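Local structure of alpha-L-arabinosidase (Xanthomonas axonopodis pv. citri, 6D25) at residues A84-I89 with E144-Q149; L350-N355 with Y395-L400; A380-D385 with M389-T394. The protein probably removes alpha-L-arabinofuranosyl groups from arabinoxylans, coping even with internal di-substitutions, as a trimeric glycoside hydrolase of family GH51. All coordinates share one frame; numbering follows the deposited sequence.

Overall arrangement
From the N terminus, contact 1 forms first: helix 80-88 meets the end of helix 136-146, closing a loop of 54 intervening residues that carries barrel strand 93-96. The chain then completes most of the parallel barrel before contact 2 opens on helix 346-361. Within the 39 residues that precede its second segment lies the hairpin of contact 3, whose return strand runs straight into helix 393-400, the helix that closes contact 2. Contact 1 stays separate in sequence, yet the three touch in space. Tyr395 OH lies 2.6 Å from Ala85 O, a probable hydrogen bond, and Ile382 packs on Ala85 and Leu86. Barrel helices, hairpin and the edge facing the C-terminal beta domain are thus tied together.

Contact 1. Residues A84-I89 with E144-Q149; sequences AALKAI and ELLGTQ
Leu146 reaches across to helix 80-88 with both of its methyl groups and makes the tightly packed part of this helix-to-helix contact. Its CD1 meets Leu86 CD1 at 4.1 Å, while CD2 rests 3.9 Å from Lys87 CG, so one leucine end serves two consecutive residues of the partner. The Leu86 chain leans obliquely over that of Leu146, and this side is the more buried.

Outward, the contact thins. Lys87 continues past Leu146 as an aliphatic arm with CD 4.0 Å from Leu145 O; beyond it a bend at the third torsion (chi3 77°) keeps CE and NZ each 4.1 Å from Leu145 O. No direct hydrogen bond joins the segments. Instead a water donates to Leu145 O at 2.6 Å; its 2.4 Å separation from Lys87 NZ is unusually short, leaving the detail of that bond doubtful. Gly147, with positive phi (72°), ends helix 136-146 in a Schellman motif and turns the chain toward strand 149-154.

In the (beta/alpha)8 barrel these are the helices leading into neighbouring strands 93-96 and 149-154. Leu146 also packs on Ile94 of strand 93-96, and Leu86 on Phe142 of helix 136-146 and on Val91 and Met374 in loops.

Contact 2. Residues L350-N355 with Y395-L400; sequences LVASLN and YHVFAL
Ala352 and Ser353 receive Val397 in a buried helix-helix contact at the border of the (beta/alpha)8 barrel and the C-terminal beta domain. Helix 346-361 connects the last two strands of the parallel barrel, and helix 393-400 follows the final one.

Along the first segment, Leu350 has its CB directed away from helix 393-400; its side chain packs on Trp288 and Ile514, and its carbonyl oxygen contributes to the helix by accepting from Leu354 N. Val351 faces elsewhere too, packing on Thr295 of helix 285-312. The contact proper begins at Ala352, whose CB points at the second helix and lies 3.9 Å from Val397 CG1 and 4.0 Å from Val397 CB. With so small a side chain here, the branched valine comes close to the backbone itself: its CG1 is 3.7 Å from Ser353 N and 3.9 Å from Ser353 CA. This methyl is placed by the first torsion of Val397, which sets CG1 opposite its own backbone N (chi1 -177°). Val397 also touches Leu473 and Ile514 of the beta domain, and thereby sits where helix pair and sheet converge.

Ser353 adds its CB, 4.0 Å from the same methyl, while its hydroxyl is hydrogen-bonded to Thr446 OG1 of strand 441-447. Leu354 packs on Thr295 and Asn355 on Met298, both of helix 285-312. Asn355 ND2, which is also bonded to Thr295 OG1, loops back to Val351 O at 2.8 Å in a nearly straight bond (171° at the hydrogen). Asn355 N reaches that carbonyl from the opposite face of its plane, so Val351 O is gripped twice.

Contact 3. Residues A380-D385 with M389-T394; sequences AMILTD and MVLTPT
Ile382 and Met389 press together at the apolar centre of a beta hairpin whose strands, 382-385 and 388-391, run antiparallel. Ile382 CG2 comes to 3.4 Å from Met389 CG, tighter than usual for two carbons. The first torsion of Met389 (chi1 -170°) swings CG to the far side from its own N and onto the isoleucine, and the chain crosses Ile382 obliquely. On the same face the side chains of Ile382 and Leu391, a non-hydrogen-bonded pair, lie side by side and point the same way, with Ile382 CG1 4.0 Å from Leu391 CD2. Helix 80-88 covers this face, with Ala85 touching both Ile382 and Leu391.

The other face carries the hydrogen-bonded pair Leu383 and Val390, where Leu383 CB lies 3.7 Å from Val390 CG1; Leu383 also crosses the methyl of Thr392 at about a right angle. Farther along, the bent side chain of Met381 brings its CE to 3.5 Å from Thr394 CG2, where the return strand has already become helix 393-400.

Between the faces the backbones are joined by Val390 N to Leu383 O at 2.8 Å and by Leu383 N to Val390 O at 3.0 Å. Thr392 N continues the pairing to Met381 O, approaching from above the carbonyl plane. At the polar edge Thr392 occupies the N-cap of helix 393-400 and its hydroxyl works in both directions: OG1 accepts from Tyr395 N, and donates to Ala380 O at 2.7 Å, in the carbonyl plane on a lone pair.

Contact 1. Residues A84-I89 with E144-Q149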
loop_
_atom_site.group_PDB
_atom_site.type_symbol
_atom_site.label_atom_id
_atom_site.label_comp_id
_atom_site.label_asym_id
_atom_site.label_seq_id
_atom_site.Cartn_x
_atom_site.Cartn_y
_atom_site.Cartn_z
ATOM N N ALA A 84 -0.337 -34.908 -23.391
ATOM C CA ALA A 84 0.437 -36.127 -23.469
ATOM C C ALA A 84 1.943 -35.799 -23.459
ATOM O O ALA A 84 2.763 -36.476 -22.791
ATOM C CB ALA A 84 0.015 -36.901 -24.683
ATOM N N ALA A 85 2.326 -34.767 -24.196
ATOM C CA ALA A 85 3.739 -34.420 -24.304
ATOM C C ALA A 85 4.304 -33.953 -22.949
ATOM O O ALA A 85 5.429 -34.284 -22.577
ATOM C CB ALA A 85 3.915 -33.389 -25.378
ATOM N N LEU A 86 3.534 -33.183 -22.201
ATOM C CA LEU A 86 4.023 -32.690 -20.923
ATOM C C LEU A 86 4.046 -33.824 -19.889
ATOM O O LEU A 86 4.977 -33.907 -19.068
ATOM C CB LEU A 86 3.152 -31.524 -20.445
ATOM C CG LEU A 86 3.237 -30.269 -21.326
ATOM C CD1 LEU A 86 2.233 -29.247 -20.855
ATOM C CD2 LEU A 86 4.652 -29.680 -21.306
ATOM N N LYS A 87 3.053 -34.708 -19.924
ATOM C CA LYS A 87 3.097 -35.879 -19.031
ATOM C C LYS A 87 4.362 -36.706 -19.306
ATOM O O LYS A 87 4.954 -37.231 -18.364
ATOM C CB LYS A 87 1.852 -36.752 -19.202
ATOM C CG LYS A 87 0.621 -36.146 -18.560
ATOM C CD LYS A 87 -0.618 -36.990 -18.716
ATOM C CE LYS A 87 -0.596 -38.154 -17.747
ATOM N NZ LYS A 87 -1.892 -38.849 -17.781
ATOM N N ALA A 88 4.755 -36.822 -20.571
ATOM C CA ALA A 88 5.872 -37.704 -20.920
ATOM C C ALA A 88 7.200 -37.155 -20.367
ATOM O O ALA A 88 8.127 -37.939 -20.216
ATOM C CB ALA A 88 5.962 -37.898 -22.426
ATOM N N ILE A 89 7.311 -35.869 -20.054
ATOM C CA ILE A 89 8.573 -35.369 -19.440
ATOM C C ILE A 89 8.405 -35.154 -17.924
ATOM O O ILE A 89 9.333 -34.614 -17.274
ATOM C CB ILE A 89 9.102 -34.113 -20.155
ATOM C CG1 ILE A 89 8.106 -32.968 -20.167
ATOM C CG2 ILE A 89 9.576 -34.457 -21.542
ATOM C CD1 ILE A 89 8.707 -31.617 -20.534
ATOM N N GLU A 144 -3.792 -31.117 -12.018
ATOM C CA GLU A 144 -4.155 -32.458 -11.567
ATOM C C GLU A 144 -4.147 -33.437 -12.742
ATOM O O GLU A 144 -3.709 -34.567 -12.562
ATOM C CB GLU A 144 -5.499 -32.472 -10.842
ATOM C CG GLU A 144 -5.395 -31.812 -9.485
ATOM C CD GLU A 144 -6.471 -32.141 -8.490
ATOM O OE1 GLU A 144 -7.504 -32.777 -8.908
ATOM O OE2 GLU A 144 -6.318 -31.728 -7.315
ATOM N N LEU A 145 -4.592 -33.003 -13.927
ATOM C CA LEU A 145 -4.585 -33.884 -15.085
ATOM C C LEU A 145 -3.144 -34.296 -15.421
ATOM O O LEU A 145 -2.915 -35.414 -15.816
ATOM C CB LEU A 145 -5.238 -33.167 -16.274
ATOM C CG LEU A 145 -5.431 -34.001 -17.549
ATOM C CD1 LEU A 145 -6.370 -35.179 -17.325
ATOM C CD2 LEU A 145 -5.993 -33.146 -18.665
ATOM N N LEU A 146 -2.182 -33.374 -15.295
ATOM C CA LEU A 146 -0.780 -33.682 -15.572
ATOM C C LEU A 146 -0.132 -34.448 -14.421
ATOM O O LEU A 146 0.962 -34.942 -14.620
ATOM C CB LEU A 146 0.046 -32.411 -15.769
ATOM C CG LEU A 146 -0.258 -31.564 -17.019
ATOM C CD1 LEU A 146 0.757 -30.454 -17.183
ATOM C CD2 LEU A 146 -0.317 -32.349 -18.277
ATOM N N GLY A 147 -0.711 -34.434 -13.222
ATOM C CA GLY A 147 -0.046 -34.958 -12.029
ATOM C C GLY A 147 1.091 -34.047 -11.580
ATOM O O GLY A 147 2.054 -34.534 -10.976
ATOM N N THR A 148 0.995 -32.738 -11.829
ATOM C CA THR A 148 2.062 -31.760 -11.488
ATOM C C THR A 148 1.613 -30.857 -10.328
ATOM O O THR A 148 0.423 -30.851 -9.937
ATOM C CB THR A 148 2.459 -30.941 -12.727
ATOM O OG1 THR A 148 3.747 -30.373 -12.473
ATOM C CG2 THR A 148 1.479 -29.824 -13.053
ATOM N N GLN A 149 2.564 -30.123 -9.767
ATOM C CA GLN A 149 2.283 -29.199 -8.666
ATOM C C GLN A 149 1.985 -27.800 -9.213
ATOM O O GLN A 149 2.594 -27.361 -10.191
ATOM C CB GLN A 149 3.453 -29.171 -7.683
ATOM C CG GLN A 149 3.594 -30.461 -6.872
ATOM C CD GLN A 149 4.739 -30.343 -5.884
ATOM O OE1 GLN A 149 5.825 -29.860 -6.209
ATOM N NE2 GLN A 149 4.484 -30.685 -4.636
HETATM O O HOH W 1 -3.775 -37.491 -17.121
#

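Contact 2. Residues L350-N355 with Y395-L400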
loop_
_atom_site.group_PDB
_atom_site.type_symbol
_atom_site.label_atom_id
_atom_site.label_comp_id
_atom_site.label_asym_id
_atom_site.label_seq_id
_atom_site.Cartn_x
_atom_site.Cartn_y
_atom_site.Cartn_z
ATOM N N LEU A 350 21.435 -26.717 -26.211
ATOM C CA LEU A 350 22.660 -26.593 -25.406
ATOM C C LEU A 350 22.465 -25.618 -24.238
ATOM O O LEU A 350 23.034 -25.839 -23.152
ATOM C CB LEU A 350 23.848 -26.192 -26.296
ATOM C CG LEU A 350 24.607 -27.386 -26.878
ATOM C CD1 LEU A 350 23.866 -28.023 -28.046
ATOM C CD2 LEU A 350 25.990 -27.019 -27.306
ATOM N N VAL A 351 21.723 -24.523 -24.459
ATOM C CA VAL A 351 21.429 -23.619 -23.374
ATOM C C VAL A 351 20.781 -24.400 -22.224
ATOM O O VAL A 351 21.185 -24.260 -21.059
ATOM C CB VAL A 351 20.562 -22.421 -23.811
ATOM C CG1 VAL A 351 19.921 -21.717 -22.639
ATOM C CG2 VAL A 351 21.384 -21.443 -24.636
ATOM N N ALA A 352 19.792 -25.230 -22.535
ATOM C CA ALA A 352 19.119 -25.996 -21.476
ATOM C C ALA A 352 20.085 -26.966 -20.790
ATOM O O ALA A 352 20.087 -27.045 -19.557
ATOM C CB ALA A 352 17.913 -26.704 -22.047
ATOM N N SER A 353 20.911 -27.716 -21.545
ATOM C CA SER A 353 21.787 -28.706 -20.904
ATOM C C SER A 353 22.803 -28.001 -20.003
ATOM O O SER A 353 23.061 -28.483 -18.878
ATOM C CB SER A 353 22.479 -29.646 -21.880
ATOM O OG SER A 353 23.359 -28.922 -22.711
ATOM N N LEU A 354 23.299 -26.864 -20.420
ATOM C CA LEU A 354 24.306 -26.165 -19.599
ATOM C C LEU A 354 23.685 -25.652 -18.292
ATOM O O LEU A 354 24.311 -25.713 -17.230
ATOM C CB LEU A 354 24.934 -25.032 -20.400
ATOM C CG LEU A 354 25.713 -25.444 -21.643
ATOM C CD1 LEU A 354 26.121 -24.217 -22.428
ATOM C CD2 LEU A 354 26.921 -26.256 -21.267
ATOM N N ASN A 355 22.460 -25.158 -18.358
ATOM C CA ASN A 355 21.770 -24.676 -17.184
ATOM C C ASN A 355 21.451 -25.819 -16.214
ATOM O O ASN A 355 21.680 -25.675 -14.998
ATOM C CB ASN A 355 20.542 -23.853 -17.536
ATOM C CG ASN A 355 20.913 -22.430 -17.866
ATOM O OD1 ASN A 355 20.996 -21.583 -16.966
ATOM N ND2 ASN A 355 21.137 -22.140 -19.159
ATOM N N TYR A 395 12.639 -29.219 -25.387
ATOM C CA TYR A 395 11.814 -30.308 -24.852
ATOM C C TYR A 395 12.635 -31.579 -24.693
ATOM O O TYR A 395 12.552 -32.269 -23.659
ATOM C CB TYR A 395 10.623 -30.581 -25.767
ATOM C CG TYR A 395 9.759 -31.751 -25.379
ATOM C CD1 TYR A 395 10.029 -33.042 -25.792
ATOM C CD2 TYR A 395 8.638 -31.566 -24.585
ATOM C CE1 TYR A 395 9.236 -34.116 -25.419
ATOM C CE2 TYR A 395 7.816 -32.623 -24.230
ATOM C CZ TYR A 395 8.104 -33.908 -24.657
ATOM O OH TYR A 395 7.269 -34.937 -24.287
ATOM N N HIS A 396 13.391 -31.907 -25.739
ATOM C CA HIS A 396 14.168 -33.145 -25.752
ATOM C C HIS A 396 15.250 -33.100 -24.677
ATOM O O HIS A 396 15.603 -34.154 -24.139
ATOM C CB HIS A 396 14.763 -33.395 -27.132
ATOM C CG HIS A 396 13.718 -33.628 -28.169
ATOM N ND1 HIS A 396 12.701 -34.561 -28.011
ATOM C CD2 HIS A 396 13.511 -33.055 -29.380
ATOM C CE1 HIS A 396 11.959 -34.591 -29.101
ATOM N NE2 HIS A 396 12.401 -33.633 -29.923
ATOM N N VAL A 397 15.766 -31.926 -24.335
ATOM C CA VAL A 397 16.750 -31.868 -23.247
ATOM C C VAL A 397 16.063 -32.123 -21.887
ATOM O O VAL A 397 16.605 -32.869 -21.042
ATOM C CB VAL A 397 17.531 -30.551 -23.250
ATOM C CG1 VAL A 397 18.599 -30.573 -22.156
ATOM C CG2 VAL A 397 18.187 -30.286 -24.595
ATOM N N PHE A 398 14.880 -31.569 -21.673
ATOM C CA PHE A 398 14.087 -31.918 -20.464
ATOM C C PHE A 398 13.864 -33.434 -20.401
ATOM O O PHE A 398 14.016 -34.024 -19.315
ATOM C CB PHE A 398 12.755 -31.161 -20.426
ATOM C CG PHE A 398 12.879 -29.745 -19.912
ATOM C CD1 PHE A 398 13.485 -28.755 -20.658
ATOM C CD2 PHE A 398 12.408 -29.413 -18.644
ATOM C CE1 PHE A 398 13.603 -27.467 -20.165
ATOM C CE2 PHE A 398 12.527 -28.126 -18.151
ATOM C CZ PHE A 398 13.115 -27.160 -18.900
ATOM N N ALA A 399 13.533 -34.051 -21.548
ATOM C CA ALA A 399 13.346 -35.505 -21.610
ATOM C C ALA A 399 14.657 -36.232 -21.252
ATOM O O ALA A 399 14.649 -37.132 -20.441
ATOM C CB ALA A 399 12.863 -35.938 -22.976
ATOM N N LEU A 400 15.781 -35.823 -21.831
ATOM C CA LEU A 400 17.071 -36.517 -21.589
ATOM C C LEU A 400 17.450 -36.434 -20.110
ATOM O O LEU A 400 18.049 -37.358 -19.606
ATOM C CB LEU A 400 18.205 -35.904 -22.418
ATOM C CG LEU A 400 18.201 -36.295 -23.909
ATOM C CD1 LEU A 400 19.314 -35.571 -24.673
ATOM C CD2 LEU A 400 18.280 -37.796 -24.146
#

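Contact 3. Residues A380-D385 with M389-T394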
loop_
_atom_site.group_PDB
_atom_site.type_symbol
_atom_site.label_atom_id
_atom_site.label_comp_id
_atom_site.label_asym_id
_atom_site.label_seq_id
_atom_site.Cartn_x
_atom_site.Cartn_y
_atom_site.Cartn_z
ATOM N N ALA A 380 10.319 -22.279 -25.615
ATOM C CA ALA A 380 9.208 -23.156 -25.321
ATOM C C ALA A 380 9.547 -24.648 -25.428
ATOM O O ALA A 380 10.469 -25.062 -26.147
ATOM C CB ALA A 380 8.090 -22.823 -26.263
ATOM N N MET A 381 8.750 -25.473 -24.716
ATOM C CA MET A 381 8.793 -26.911 -24.895
ATOM C C MET A 381 8.127 -27.310 -26.215
ATOM O O MET A 381 8.522 -28.274 -26.873
ATOM C CB MET A 381 8.038 -27.650 -23.780
ATOM C CG MET A 381 8.546 -27.456 -22.386
ATOM S SD MET A 381 10.339 -27.737 -22.187
ATOM C CE MET A 381 10.926 -26.075 -22.278
ATOM N N ILE A 382 7.078 -26.601 -26.557
ATOM C CA ILE A 382 6.140 -27.010 -27.590
ATOM C C ILE A 382 5.699 -25.778 -28.369
ATOM O O ILE A 382 5.546 -24.736 -27.754
ATOM C CB ILE A 382 4.907 -27.709 -26.961
ATOM C CG1 ILE A 382 5.306 -28.982 -26.221
ATOM C CG2 ILE A 382 3.817 -27.977 -27.992
ATOM C CD1 ILE A 382 4.238 -29.479 -25.282
ATOM N N LEU A 383 5.542 -25.906 -29.678
ATOM C CA LEU A 383 4.957 -24.881 -30.516
ATOM C C LEU A 383 3.683 -25.467 -31.139
ATOM O O LEU A 383 3.690 -26.630 -31.541
ATOM C CB LEU A 383 5.933 -24.416 -31.606
ATOM C CG LEU A 383 7.321 -24.008 -31.105
ATOM C CD1 LEU A 383 8.206 -23.619 -32.276
ATOM C CD2 LEU A 383 7.229 -22.824 -30.167
ATOM N N THR A 384 2.600 -24.704 -31.136
ATOM C CA THR A 384 1.339 -25.128 -31.735
ATOM C C THR A 384 0.861 -24.066 -32.718
ATOM O O THR A 384 1.178 -22.883 -32.606
ATOM C CB THR A 384 0.224 -25.368 -30.714
ATOM O OG1 THR A 384 -0.200 -24.119 -30.185
ATOM C CG2 THR A 384 0.626 -26.281 -29.587
ATOM N N ASP A 385 0.067 -24.527 -33.672
ATOM C CA ASP A 385 -0.575 -23.650 -34.618
ATOM C C ASP A 385 -1.860 -24.337 -35.103
ATOM O O ASP A 385 -1.799 -25.227 -35.966
ATOM C CB ASP A 385 0.373 -23.366 -35.786
ATOM C CG ASP A 385 -0.223 -22.442 -36.841
ATOM O OD1 ASP A 385 -1.296 -21.882 -36.610
ATOM O OD2 ASP A 385 0.394 -22.294 -37.866
ATOM N N MET A 389 1.290 -29.380 -33.872
ATOM C CA MET A 389 2.114 -29.315 -32.683
ATOM C C MET A 389 3.519 -29.806 -33.017
ATOM O O MET A 389 3.648 -30.790 -33.704
ATOM C CB MET A 389 1.537 -30.179 -31.558
ATOM C CG MET A 389 2.226 -29.946 -30.219
ATOM S SD MET A 389 1.950 -31.232 -28.954
ATOM C CE MET A 389 2.978 -32.513 -29.670
ATOM N N VAL A 390 4.543 -29.165 -32.486
ATOM C CA VAL A 390 5.909 -29.657 -32.635
ATOM C C VAL A 390 6.651 -29.554 -31.297
ATOM O O VAL A 390 6.448 -28.626 -30.516
ATOM C CB VAL A 390 6.645 -28.915 -33.767
ATOM C CG1 VAL A 390 6.863 -27.453 -33.479
ATOM C CG2 VAL A 390 7.986 -29.544 -34.077
ATOM N N LEU A 391 7.459 -30.555 -31.015
ATOM C CA LEU A 391 8.318 -30.617 -29.853
ATOM C C LEU A 391 9.658 -29.955 -30.200
ATOM O O LEU A 391 10.237 -30.247 -31.223
ATOM C CB LEU A 391 8.557 -32.079 -29.471
ATOM C CG LEU A 391 7.306 -32.907 -29.183
ATOM C CD1 LEU A 391 7.646 -34.341 -28.850
ATOM C CD2 LEU A 391 6.581 -32.338 -27.988
ATOM N N THR A 392 10.137 -29.089 -29.333
ATOM C CA THR A 392 11.362 -28.324 -29.624
ATOM C C THR A 392 12.605 -29.107 -29.171
ATOM O O THR A 392 12.535 -30.031 -28.371
ATOM C CB THR A 392 11.324 -26.963 -28.928
ATOM O OG1 THR A 392 11.397 -27.183 -27.513
ATOM C CG2 THR A 392 10.091 -26.164 -29.314
ATOM N N PRO A 393 13.775 -28.682 -29.640
ATOM C CA PRO A 393 15.014 -29.217 -29.127
ATOM C C PRO A 393 15.111 -29.109 -27.603
ATOM O O PRO A 393 15.631 -30.014 -26.957
ATOM C CB PRO A 393 16.116 -28.412 -29.832
ATOM C CG PRO A 393 15.476 -28.057 -31.122
ATOM C CD PRO A 393 14.038 -27.738 -30.736
ATOM N N THR A 394 14.591 -28.034 -27.036
ATOM C CA THR A 394 14.648 -27.822 -25.599
ATOM C C THR A 394 13.819 -28.888 -24.881
ATOM O O THR A 394 14.254 -29.409 -23.864
ATOM C CB THR A 394 14.168 -26.407 -25.237
ATOM O OG1 THR A 394 15.039 -25.469 -25.846
ATOM C CG2 THR A 394 14.106 -26.170 -23.741
#